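Local coordinates for protein MTH0777 (Methanothermobacter thermautotrophicus, PDB 1KJN) that is of unknown function but belongs to the DUF1890 family and folds around a six-stranded parallel sheet in a two-chain assembly, at residues 22-30 / 50-61; 74-85 / 98-109. All blocks are in the same frame, centred on the assembly; numbering follows the deposited sequence.

Contact 1: 22-30 / 50-61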
loop_
_atom_site.group_PDB
_atom_site.type_symbol
_atom_site.label_atom_id
_atom_site.label_comp_id
_atom_site.label_asym_id
_atom_site.label_seq_id
_atom_site.Cartn_x
_atom_site.Cartn_y
_atom_site.Cartn_z
ATOM N N ILE A 22 2.212 -4.560 0.954
ATOM C CA ILE A 22 0.972 -4.208 1.641
ATOM C C ILE A 22 -0.231 -4.270 0.687
ATOM O O ILE A 22 -1.200 -4.965 0.973
ATOM C CB ILE A 22 1.066 -2.819 2.323
ATOM C CG1 ILE A 22 2.246 -2.831 3.288
ATOM C CG2 ILE A 22 -0.238 -2.467 3.043
ATOM C CD1 ILE A 22 2.265 -4.017 4.219
ATOM N N PRO A 23 -0.142 -3.618 -0.486
ATOM C CA PRO A 23 -1.283 -3.665 -1.415
ATOM C C PRO A 23 -1.725 -5.092 -1.771
ATOM O O PRO A 23 -2.909 -5.404 -1.720
ATOM C CB PRO A 23 -0.757 -2.923 -2.637
ATOM C CG PRO A 23 0.082 -1.829 -2.002
ATOM C CD PRO A 23 0.875 -2.655 -0.956
ATOM N N LEU A 24 -0.769 -5.950 -2.103
ATOM C CA LEU A 24 -1.071 -7.341 -2.449
ATOM C C LEU A 24 -1.583 -8.154 -1.253
ATOM O O LEU A 24 -2.366 -9.088 -1.417
ATOM C CB LEU A 24 0.158 -8.006 -3.044
ATOM C CG LEU A 24 0.458 -7.613 -4.485
ATOM C CD1 LEU A 24 1.795 -8.211 -4.882
ATOM C CD2 LEU A 24 -0.685 -8.066 -5.422
ATOM N N ALA A 25 -1.127 -7.813 -0.057
ATOM C CA ALA A 25 -1.577 -8.502 1.152
ATOM C C ALA A 25 -3.075 -8.222 1.307
ATOM O O ALA A 25 -3.879 -9.133 1.524
ATOM C CB ALA A 25 -0.809 -7.981 2.373
ATOM N N ILE A 26 -3.443 -6.963 1.103
ATOM C CA ILE A 26 -4.830 -6.555 1.222
ATOM C C ILE A 26 -5.651 -7.183 0.091
ATOM O O ILE A 26 -6.792 -7.583 0.308
ATOM C CB ILE A 26 -4.951 -4.999 1.172
ATOM C CG1 ILE A 26 -4.242 -4.364 2.376
ATOM C CG2 ILE A 26 -6.410 -4.566 1.125
ATOM C CD1 ILE A 26 -4.294 -2.835 2.358
ATOM N N TYR A 27 -5.072 -7.246 -1.113
ATOM C CA TYR A 27 -5.744 -7.833 -2.272
ATOM C C TYR A 27 -6.037 -9.323 -2.031
ATOM O O TYR A 27 -7.133 -9.796 -2.292
ATOM C CB TYR A 27 -4.884 -7.685 -3.534
ATOM C CG TYR A 27 -5.564 -8.218 -4.782
ATOM C CD1 TYR A 27 -5.297 -9.509 -5.255
ATOM C CD2 TYR A 27 -6.499 -7.445 -5.474
ATOM C CE1 TYR A 27 -5.961 -10.021 -6.397
ATOM C CE2 TYR A 27 -7.157 -7.936 -6.615
ATOM C CZ TYR A 27 -6.888 -9.220 -7.069
ATOM O OH TYR A 27 -7.506 -9.682 -8.206
ATOM N N THR A 28 -5.044 -10.044 -1.523
ATOM C CA THR A 28 -5.180 -11.469 -1.241
ATOM C C THR A 28 -6.201 -11.693 -0.124
ATOM O O THR A 28 -7.035 -12.584 -0.235
ATOM C CB THR A 28 -3.833 -12.074 -0.843
ATOM O OG1 THR A 28 -2.860 -11.712 -1.827
ATOM C CG2 THR A 28 -3.911 -13.622 -0.757
ATOM N N SER A 29 -6.177 -10.848 0.911
ATOM C CA SER A 29 -7.122 -10.987 2.022
ATOM C C SER A 29 -8.563 -10.784 1.548
ATOM O O SER A 29 -9.493 -11.453 2.009
ATOM C CB SER A 29 -6.802 -10.016 3.154
ATOM O OG SER A 29 -7.797 -10.077 4.171
ATOM N N HIS A 30 -8.741 -9.844 0.632
ATOM C CA HIS A 30 -10.047 -9.589 0.075
ATOM C C HIS A 30 -10.480 -10.816 -0.715
ATOM O O HIS A 30 -11.649 -11.180 -0.683
ATOM C CB HIS A 30 -10.026 -8.379 -0.843
ATOM C CG HIS A 30 -11.302 -8.173 -1.591
ATOM N ND1 HIS A 30 -11.405 -8.365 -2.956
ATOM C CD2 HIS A 30 -12.526 -7.759 -1.177
ATOM C CE1 HIS A 30 -12.630 -8.072 -3.346
ATOM N NE2 HIS A 30 -13.333 -7.701 -2.285
ATOM N N LEU A 50 0.895 0.007 8.019
ATOM C CA LEU A 50 0.671 0.309 6.604
ATOM C C LEU A 50 -0.679 -0.227 6.154
ATOM O O LEU A 50 -1.425 0.456 5.432
ATOM C CB LEU A 50 1.797 -0.247 5.733
ATOM C CG LEU A 50 3.098 0.564 5.810
ATOM C CD1 LEU A 50 4.229 -0.160 5.099
ATOM C CD2 LEU A 50 2.874 1.940 5.212
ATOM N N VAL A 51 -1.003 -1.429 6.628
ATOM C CA VAL A 51 -2.263 -2.082 6.308
ATOM C C VAL A 51 -3.412 -1.239 6.859
ATOM O O VAL A 51 -4.365 -0.983 6.151
ATOM C CB VAL A 51 -2.324 -3.511 6.925
ATOM C CG1 VAL A 51 -3.743 -4.105 6.776
ATOM C CG2 VAL A 51 -1.269 -4.432 6.281
ATOM N N GLN A 52 -3.290 -0.781 8.109
ATOM C CA GLN A 52 -4.334 0.028 8.737
ATOM C C GLN A 52 -4.579 1.356 8.035
ATOM O O GLN A 52 -5.719 1.806 7.957
ATOM C CB GLN A 52 -4.011 0.294 10.206
ATOM C CG GLN A 52 -4.167 -0.910 11.108
ATOM C CD GLN A 52 -3.306 -0.824 12.372
ATOM O OE1 GLN A 52 -3.089 -1.826 13.059
ATOM N NE2 GLN A 52 -2.798 0.375 12.671
ATOM N N VAL A 53 -3.523 2.012 7.557
ATOM C CA VAL A 53 -3.744 3.272 6.864
ATOM C C VAL A 53 -4.246 3.035 5.430
ATOM O O VAL A 53 -4.992 3.860 4.907
ATOM C CB VAL A 53 -2.503 4.223 6.908
ATOM C CG1 VAL A 53 -2.049 4.453 8.357
ATOM C CG2 VAL A 53 -1.387 3.691 6.065
ATOM N N ALA A 54 -3.895 1.894 4.825
ATOM C CA ALA A 54 -4.361 1.587 3.462
ATOM C C ALA A 54 -5.817 1.100 3.412
ATOM O O ALA A 54 -6.457 1.147 2.363
ATOM C CB ALA A 54 -3.447 0.577 2.771
ATOM N N ASP A 55 -6.340 0.662 4.554
ATOM C CA ASP A 55 -7.706 0.161 4.673
ATOM C C ASP A 55 -8.210 0.745 6.002
ATOM O O ASP A 55 -8.515 0.020 6.943
ATOM C CB ASP A 55 -7.677 -1.384 4.697
ATOM C CG ASP A 55 -9.074 -2.025 4.764
ATOM O OD1 ASP A 55 -10.094 -1.338 4.529
ATOM O OD2 ASP A 55 -9.143 -3.245 5.029
ATOM N N PRO A 56 -8.355 2.081 6.070
ATOM C CA PRO A 56 -8.814 2.747 7.293
ATOM C C PRO A 56 -10.136 2.278 7.876
ATOM O O PRO A 56 -10.355 2.420 9.078
ATOM C CB PRO A 56 -8.823 4.225 6.897
ATOM C CG PRO A 56 -9.094 4.182 5.447
ATOM C CD PRO A 56 -8.205 3.054 4.981
ATOM N N GLU A 57 -11.014 1.702 7.056
ATOM C CA GLU A 57 -12.290 1.211 7.590
ATOM C C GLU A 57 -12.284 -0.279 7.960
ATOM O O GLU A 57 -13.298 -0.807 8.422
ATOM C CB GLU A 57 -13.464 1.517 6.645
ATOM C CG GLU A 57 -13.917 2.982 6.627
ATOM C CD GLU A 57 -14.177 3.547 8.021
ATOM O OE1 GLU A 57 -14.845 2.872 8.849
ATOM O OE2 GLU A 57 -13.703 4.674 8.292
ATOM N N GLY A 58 -11.156 -0.958 7.759
ATOM C CA GLY A 58 -11.086 -2.373 8.098
ATOM C C GLY A 58 -12.037 -3.226 7.270
ATOM O O GLY A 58 -12.611 -4.200 7.760
ATOM N N ILE A 59 -12.185 -2.859 6.001
ATOM C CA ILE A 59 -13.068 -3.542 5.060
ATOM C C ILE A 59 -12.492 -4.812 4.438
ATOM O O ILE A 59 -13.234 -5.747 4.147
ATOM C CB ILE A 59 -13.455 -2.570 3.902
ATOM C CG1 ILE A 59 -14.292 -1.415 4.453
ATOM C CG2 ILE A 59 -14.194 -3.309 2.773
ATOM C CD1 ILE A 59 -14.419 -0.262 3.495
ATOM N N TYR A 60 -11.178 -4.848 4.240
ATOM C CA TYR A 60 -10.524 -5.992 3.595
ATOM C C TYR A 60 -9.821 -7.031 4.489
ATOM O O TYR A 60 -9.288 -8.030 3.997
ATOM C CB TYR A 60 -9.581 -5.466 2.523
ATOM C CG TYR A 60 -10.275 -4.589 1.495
ATOM C CD1 TYR A 60 -11.263 -5.109 0.660
ATOM C CD2 TYR A 60 -9.899 -3.257 1.313
ATOM C CE1 TYR A 60 -11.850 -4.326 -0.347
ATOM C CE2 TYR A 60 -10.493 -2.464 0.307
ATOM C CZ TYR A 60 -11.455 -3.010 -0.519
ATOM O OH TYR A 60 -11.970 -2.267 -1.573
ATOM N N THR A 61 -9.809 -6.795 5.793
ATOM C CA THR A 61 -9.210 -7.732 6.748
ATOM C C THR A 61 -10.119 -7.750 7.967
ATOM O O THR A 61 -10.890 -6.818 8.184
ATOM C CB THR A 61 -7.794 -7.320 7.209
ATOM O OG1 THR A 61 -7.876 -6.097 7.947
ATOM C CG2 THR A 61 -6.852 -7.150 6.017
#
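Ile26 packs with both of its branches on segment 50-61, in an alpha/beta fold whose parallel sheet has a Rossmann-like strand order. Its chi1 of -64° sets CG1 beside the backbone N and leaves CG2 anti to it, where that methyl rests on the stem of Tyr60, Ile26 CG2 to Tyr60 CB being 3.6 Å. The extended CG1-CD1 arm goes elsewhere, bringing Ile26 CD1 to 3.5 Å from Ala54 CB; a small residue suits this spot, since Ala54 of the second subunit also packs on Ile26. One turn earlier, Ile22 reaches from its helix onto 50-54, the axes of 22-30 and 50-54 crossing at -68°: its CG1 lies 3.6 Å from Leu50 CB, and its CG2 meets Val51 CG2 at 3.9 Å. Cutting Ile22 back to an alanine here would probably open a gap beside Leu50 and Val51 and weaken the grip between the two helices. Tyr60 uses its ring as well as its CB. Its edge points at the face of the His30 imidazole in an offset edge-to-face pair with planes at 89°, while its hydroxyl bonds to Asp55 of the second subunit. The Asp55 carboxylate of the same chain accepts hydrogen bonds from Ile59 N (OD1) and Tyr60 N (OD2), fixing the loop. Finally, Ser29 OG donates to Tyr60 O in the carbonyl plane, a short bond of 2.5 Å.

Contact 2: 74-85 / 98-109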
loop_
_atom_site.group_PDB
_atom_site.type_symbol
_atom_site.label_atom_id
_atom_site.label_comp_id
_atom_site.label_asym_id
_atom_site.label_seq_id
_atom_site.Cartn_x
_atom_site.Cartn_y
_atom_site.Cartn_z
ATOM N N LEU A 74 -0.919 -18.898 19.122
ATOM C CA LEU A 74 -1.287 -19.873 18.107
ATOM C C LEU A 74 -1.178 -21.360 18.497
ATOM O O LEU A 74 -0.249 -21.764 19.196
ATOM C CB LEU A 74 -0.456 -19.598 16.855
ATOM C CG LEU A 74 -0.977 -20.015 15.480
ATOM C CD1 LEU A 74 -2.190 -19.155 15.112
ATOM C CD2 LEU A 74 0.128 -19.839 14.438
ATOM N N ALA A 75 -2.144 -22.150 18.042
ATOM C CA ALA A 75 -2.155 -23.589 18.254
ATOM C C ALA A 75 -2.758 -24.233 17.010
ATOM O O ALA A 75 -3.546 -23.599 16.291
ATOM C CB ALA A 75 -2.980 -23.947 19.469
ATOM N N GLU A 76 -2.418 -25.499 16.776
ATOM C CA GLU A 76 -2.930 -26.231 15.621
ATOM C C GLU A 76 -4.459 -26.200 15.628
ATOM O O GLU A 76 -5.084 -26.284 16.688
ATOM C CB GLU A 76 -2.420 -27.686 15.617
ATOM C CG GLU A 76 -3.020 -28.563 14.476
ATOM C CD GLU A 76 -2.175 -29.781 14.096
ATOM O OE1 GLU A 76 -0.976 -29.845 14.442
ATOM O OE2 GLU A 76 -2.709 -30.675 13.401
ATOM N N GLY A 77 -5.043 -26.000 14.450
ATOM C CA GLY A 77 -6.488 -25.951 14.329
ATOM C C GLY A 77 -7.101 -24.561 14.373
ATOM O O GLY A 77 -8.294 -24.401 14.102
ATOM N N ASP A 78 -6.313 -23.546 14.713
ATOM C CA ASP A 78 -6.862 -22.184 14.778
ATOM C C ASP A 78 -7.130 -21.569 13.397
ATOM O O ASP A 78 -7.807 -20.540 13.296
ATOM C CB ASP A 78 -5.945 -21.246 15.572
ATOM C CG ASP A 78 -5.890 -21.572 17.066
ATOM O OD1 ASP A 78 -6.726 -22.338 17.587
ATOM O OD2 ASP A 78 -4.996 -21.025 17.730
ATOM N N TYR A 79 -6.577 -22.173 12.349
ATOM C CA TYR A 79 -6.758 -21.666 10.988
ATOM C C TYR A 79 -6.791 -22.803 9.969
ATOM O O TYR A 79 -6.086 -23.790 10.113
ATOM C CB TYR A 79 -5.631 -20.686 10.624
ATOM C CG TYR A 79 -5.614 -19.420 11.460
ATOM C CD1 TYR A 79 -6.368 -18.309 11.084
ATOM C CD2 TYR A 79 -4.873 -19.341 12.635
ATOM C CE1 TYR A 79 -6.391 -17.164 11.846
ATOM C CE2 TYR A 79 -4.890 -18.180 13.418
ATOM C CZ TYR A 79 -5.655 -17.099 13.011
ATOM O OH TYR A 79 -5.698 -15.953 13.763
ATOM N N GLU A 80 -7.603 -22.633 8.930
ATOM C CA GLU A 80 -7.759 -23.618 7.867
ATOM C C GLU A 80 -6.860 -23.307 6.661
ATOM O O GLU A 80 -6.702 -24.126 5.760
ATOM C CB GLU A 80 -9.230 -23.677 7.428
ATOM C CG GLU A 80 -10.187 -24.347 8.427
ATOM C CD GLU A 80 -10.241 -23.662 9.796
ATOM O OE1 GLU A 80 -10.632 -22.479 9.863
ATOM O OE2 GLU A 80 -9.904 -24.310 10.815
ATOM N N PHE A 81 -6.279 -22.114 6.646
ATOM C CA PHE A 81 -5.405 -21.709 5.550
ATOM C C PHE A 81 -4.326 -20.754 6.057
ATOM O O PHE A 81 -4.594 -19.907 6.891
ATOM C CB PHE A 81 -6.222 -21.033 4.440
ATOM C CG PHE A 81 -5.414 -20.702 3.212
ATOM C CD1 PHE A 81 -5.229 -19.371 2.810
ATOM C CD2 PHE A 81 -4.827 -21.719 2.455
ATOM C CE1 PHE A 81 -4.457 -19.065 1.671
ATOM C CE2 PHE A 81 -4.052 -21.427 1.313
ATOM C CZ PHE A 81 -3.872 -20.101 0.917
ATOM N N LEU A 82 -3.117 -20.883 5.521
ATOM C CA LEU A 82 -1.999 -20.034 5.912
ATOM C C LEU A 82 -1.304 -19.458 4.678
ATOM O O LEU A 82 -0.877 -20.188 3.783
ATOM C CB LEU A 82 -0.988 -20.840 6.754
ATOM C CG LEU A 82 0.367 -20.222 7.127
ATOM C CD1 LEU A 82 0.185 -18.914 7.912
ATOM C CD2 LEU A 82 1.172 -21.234 7.927
ATOM N N ALA A 83 -1.173 -18.137 4.647
ATOM C CA ALA A 83 -0.514 -17.470 3.536
ATOM C C ALA A 83 0.594 -16.583 4.074
ATOM O O ALA A 83 0.397 -15.820 5.027
ATOM C CB ALA A 83 -1.508 -16.665 2.731
ATOM N N GLY A 84 1.776 -16.734 3.495
ATOM C CA GLY A 84 2.926 -15.956 3.907
ATOM C C GLY A 84 3.675 -15.299 2.754
ATOM O O GLY A 84 4.025 -15.962 1.770
ATOM N N PHE A 85 3.863 -13.982 2.863
ATOM C CA PHE A 85 4.603 -13.201 1.878
ATOM C C PHE A 85 6.051 -13.345 2.271
ATOM O O PHE A 85 6.400 -13.199 3.448
ATOM C CB PHE A 85 4.168 -11.726 1.903
ATOM C CG PHE A 85 2.880 -11.490 1.194
ATOM C CD1 PHE A 85 1.670 -11.751 1.827
ATOM C CD2 PHE A 85 2.875 -11.032 -0.121
ATOM C CE1 PHE A 85 0.469 -11.560 1.160
ATOM C CE2 PHE A 85 1.681 -10.840 -0.796
ATOM C CZ PHE A 85 0.468 -11.102 -0.159
ATOM N N PHE A 98 5.245 -20.648 11.557
ATOM C CA PHE A 98 3.791 -20.647 11.575
ATOM C C PHE A 98 3.202 -21.906 10.956
ATOM O O PHE A 98 2.172 -22.398 11.398
ATOM C CB PHE A 98 3.239 -19.407 10.859
ATOM C CG PHE A 98 3.306 -18.143 11.683
ATOM C CD1 PHE A 98 2.495 -17.981 12.803
ATOM C CD2 PHE A 98 4.155 -17.100 11.315
ATOM C CE1 PHE A 98 2.526 -16.793 13.536
ATOM C CE2 PHE A 98 4.191 -15.908 12.046
ATOM C CZ PHE A 98 3.378 -15.752 13.153
ATOM N N ALA A 99 3.862 -22.425 9.932
ATOM C CA ALA A 99 3.374 -23.620 9.260
ATOM C C ALA A 99 3.519 -24.865 10.121
ATOM O O ALA A 99 2.659 -25.726 10.091
ATOM C CB ALA A 99 4.082 -23.805 7.920
ATOM N N GLY A 100 4.592 -24.931 10.908
ATOM C CA GLY A 100 4.832 -26.084 11.766
ATOM C C GLY A 100 3.780 -26.190 12.851
ATOM O O GLY A 100 3.373 -27.285 13.235
ATOM N N ILE A 101 3.311 -25.035 13.303
ATOM C CA ILE A 101 2.285 -24.953 14.324
ATOM C C ILE A 101 0.884 -25.246 13.773
ATOM O O ILE A 101 0.112 -25.997 14.376
ATOM C CB ILE A 101 2.267 -23.550 14.945
ATOM C CG1 ILE A 101 3.562 -23.302 15.728
ATOM C CG2 ILE A 101 0.995 -23.357 15.799
ATOM C CD1 ILE A 101 3.717 -21.861 16.227
ATOM N N LEU A 102 0.551 -24.641 12.631
ATOM C CA LEU A 102 -0.777 -24.819 12.038
ATOM C C LEU A 102 -1.023 -26.107 11.263
ATOM O O LEU A 102 -2.164 -26.568 11.204
ATOM C CB LEU A 102 -1.157 -23.598 11.201
ATOM C CG LEU A 102 -1.445 -22.364 12.046
ATOM C CD1 LEU A 102 -1.478 -21.099 11.163
ATOM C CD2 LEU A 102 -2.739 -22.549 12.811
ATOM N N ASN A 103 0.020 -26.650 10.629
ATOM C CA ASN A 103 -0.096 -27.912 9.877
ATOM C C ASN A 103 -1.343 -27.918 8.969
ATOM O O ASN A 103 -2.137 -28.866 8.988
ATOM C CB ASN A 103 -0.151 -29.084 10.884
ATOM C CG ASN A 103 -0.181 -30.459 10.216
ATOM O OD1 ASN A 103 0.491 -30.695 9.215
ATOM N ND2 ASN A 103 -0.948 -31.381 10.798
ATOM N N THR A 104 -1.509 -26.869 8.168
ATOM C CA THR A 104 -2.673 -26.762 7.297
ATOM C C THR A 104 -2.282 -26.386 5.871
ATOM O O THR A 104 -1.094 -26.375 5.535
ATOM C CB THR A 104 -3.648 -25.722 7.847
ATOM O OG1 THR A 104 -4.887 -25.799 7.139
ATOM C CG2 THR A 104 -3.063 -24.308 7.710
ATOM N N GLU A 105 -3.278 -26.121 5.022
ATOM C CA GLU A 105 -2.999 -25.727 3.640
ATOM C C GLU A 105 -2.229 -24.415 3.722
ATOM O O GLU A 105 -2.697 -23.447 4.313
ATOM C CB GLU A 105 -4.292 -25.554 2.833
ATOM C CG GLU A 105 -4.023 -25.240 1.369
ATOM C CD GLU A 105 -5.280 -25.241 0.505
ATOM O OE1 GLU A 105 -6.189 -24.419 0.750
ATOM O OE2 GLU A 105 -5.344 -26.055 -0.438
ATOM N N THR A 106 -1.047 -24.398 3.122
ATOM C CA THR A 106 -0.176 -23.237 3.193
ATOM C C THR A 106 0.268 -22.682 1.837
ATOM O O THR A 106 0.514 -23.436 0.894
ATOM C CB THR A 106 1.075 -23.608 4.011
ATOM O OG1 THR A 106 0.666 -24.111 5.294
ATOM C CG2 THR A 106 1.993 -22.399 4.186
ATOM N N LEU A 107 0.450 -21.364 1.785
ATOM C CA LEU A 107 0.856 -20.693 0.565
ATOM C C LEU A 107 1.966 -19.692 0.791
ATOM O O LEU A 107 1.870 -18.818 1.660
ATOM C CB LEU A 107 -0.341 -19.980 -0.078
ATOM C CG LEU A 107 -0.010 -19.080 -1.275
ATOM C CD1 LEU A 107 0.543 -19.913 -2.426
ATOM C CD2 LEU A 107 -1.232 -18.284 -1.714
ATOM N N ALA A 108 3.028 -19.831 0.004
ATOM C CA ALA A 108 4.156 -18.920 0.082
ATOM C C ALA A 108 4.123 -18.045 -1.151
ATOM O O ALA A 108 3.993 -18.558 -2.262
ATOM C CB ALA A 108 5.432 -19.675 0.124
ATOM N N ILE A 109 4.215 -16.729 -0.953
ATOM C CA ILE A 109 4.226 -15.767 -2.059
ATOM C C ILE A 109 5.615 -15.116 -1.975
ATOM O O ILE A 109 5.905 -14.288 -1.094
ATOM C CB ILE A 109 3.077 -14.748 -1.914
ATOM C CG1 ILE A 109 1.737 -15.468 -2.130
ATOM C CG2 ILE A 109 3.234 -13.583 -2.912
ATOM C CD1 ILE A 109 0.500 -14.644 -1.825
HETATM O O HOH W 1 -4.491 -29.305 11.381
HETATM O O HOH W 2 -4.520 -25.412 11.798
HETATM O O HOH W 3 -7.983 -24.307 3.175
#
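Leu82 packs against both helix 89-102 and strand 105-111, the two elements that follow its own strand in a beta-alpha-beta crossover. Its CB lies 3.9 Å from Thr106 OG1 on the neighbouring strand, the two side chains running side by side. CG, anti to the backbone N (chi1 172°), meets the other branch of that threonine, Leu82 CG to Thr106 CG2 being 4.0 Å. At the tip CD2 abuts the helix backbone, 3.5 Å from Ala99 CA; alanine, with so little bulk, lets a leucine come this close. Phe98 CB, Ala99 CB and Leu102 CD1 also lie round CD2. Leu74 CD2 touches the ring edge of Phe98 at CD1. Asn103, whose positive phi ends the helix, sends ND2 straight to Glu76 OE2 (3.2 Å, 178°), arriving from above the carboxylate plane. Between the 75-78 turn and the helix end, one water accepts from Gly77 N and donates to Tyr79 O and Leu102 O. On the opposite sheet face Ile109 CD1 lies over the Phe85 ring in a CH-pi contact. The chemistry thus divides: strand amides and carbonyls satisfy one another, apolar side chains meet between sheet and helix, and charged groups and waters lie round the 75-78 turn and the entry to strand 105-111.

The two contacts follow one another along the chain, contact 1 closing before contact 2 opens, and their centres lie about 20 Å apart, both within the DUF1890 sequence range. Contact 1 joins helix 21-34 to helix 45-54 and the loop that follows it, whereas contact 2 holds neighbouring strands 81-86 and 105-111 to the helix that connects them. They meet where helix 21-34 covers the sheet: Phe85 CZ comes within 3.6 Å of Ala25 CA. Strand 8-12, beside strand 81-86, also touches helix 21-34 through Met11. Contact 1 faces the second subunit, while no other chain of the assembly touches contact 2, so one lies at the dimer interface and the other belongs to the subunit's own framework.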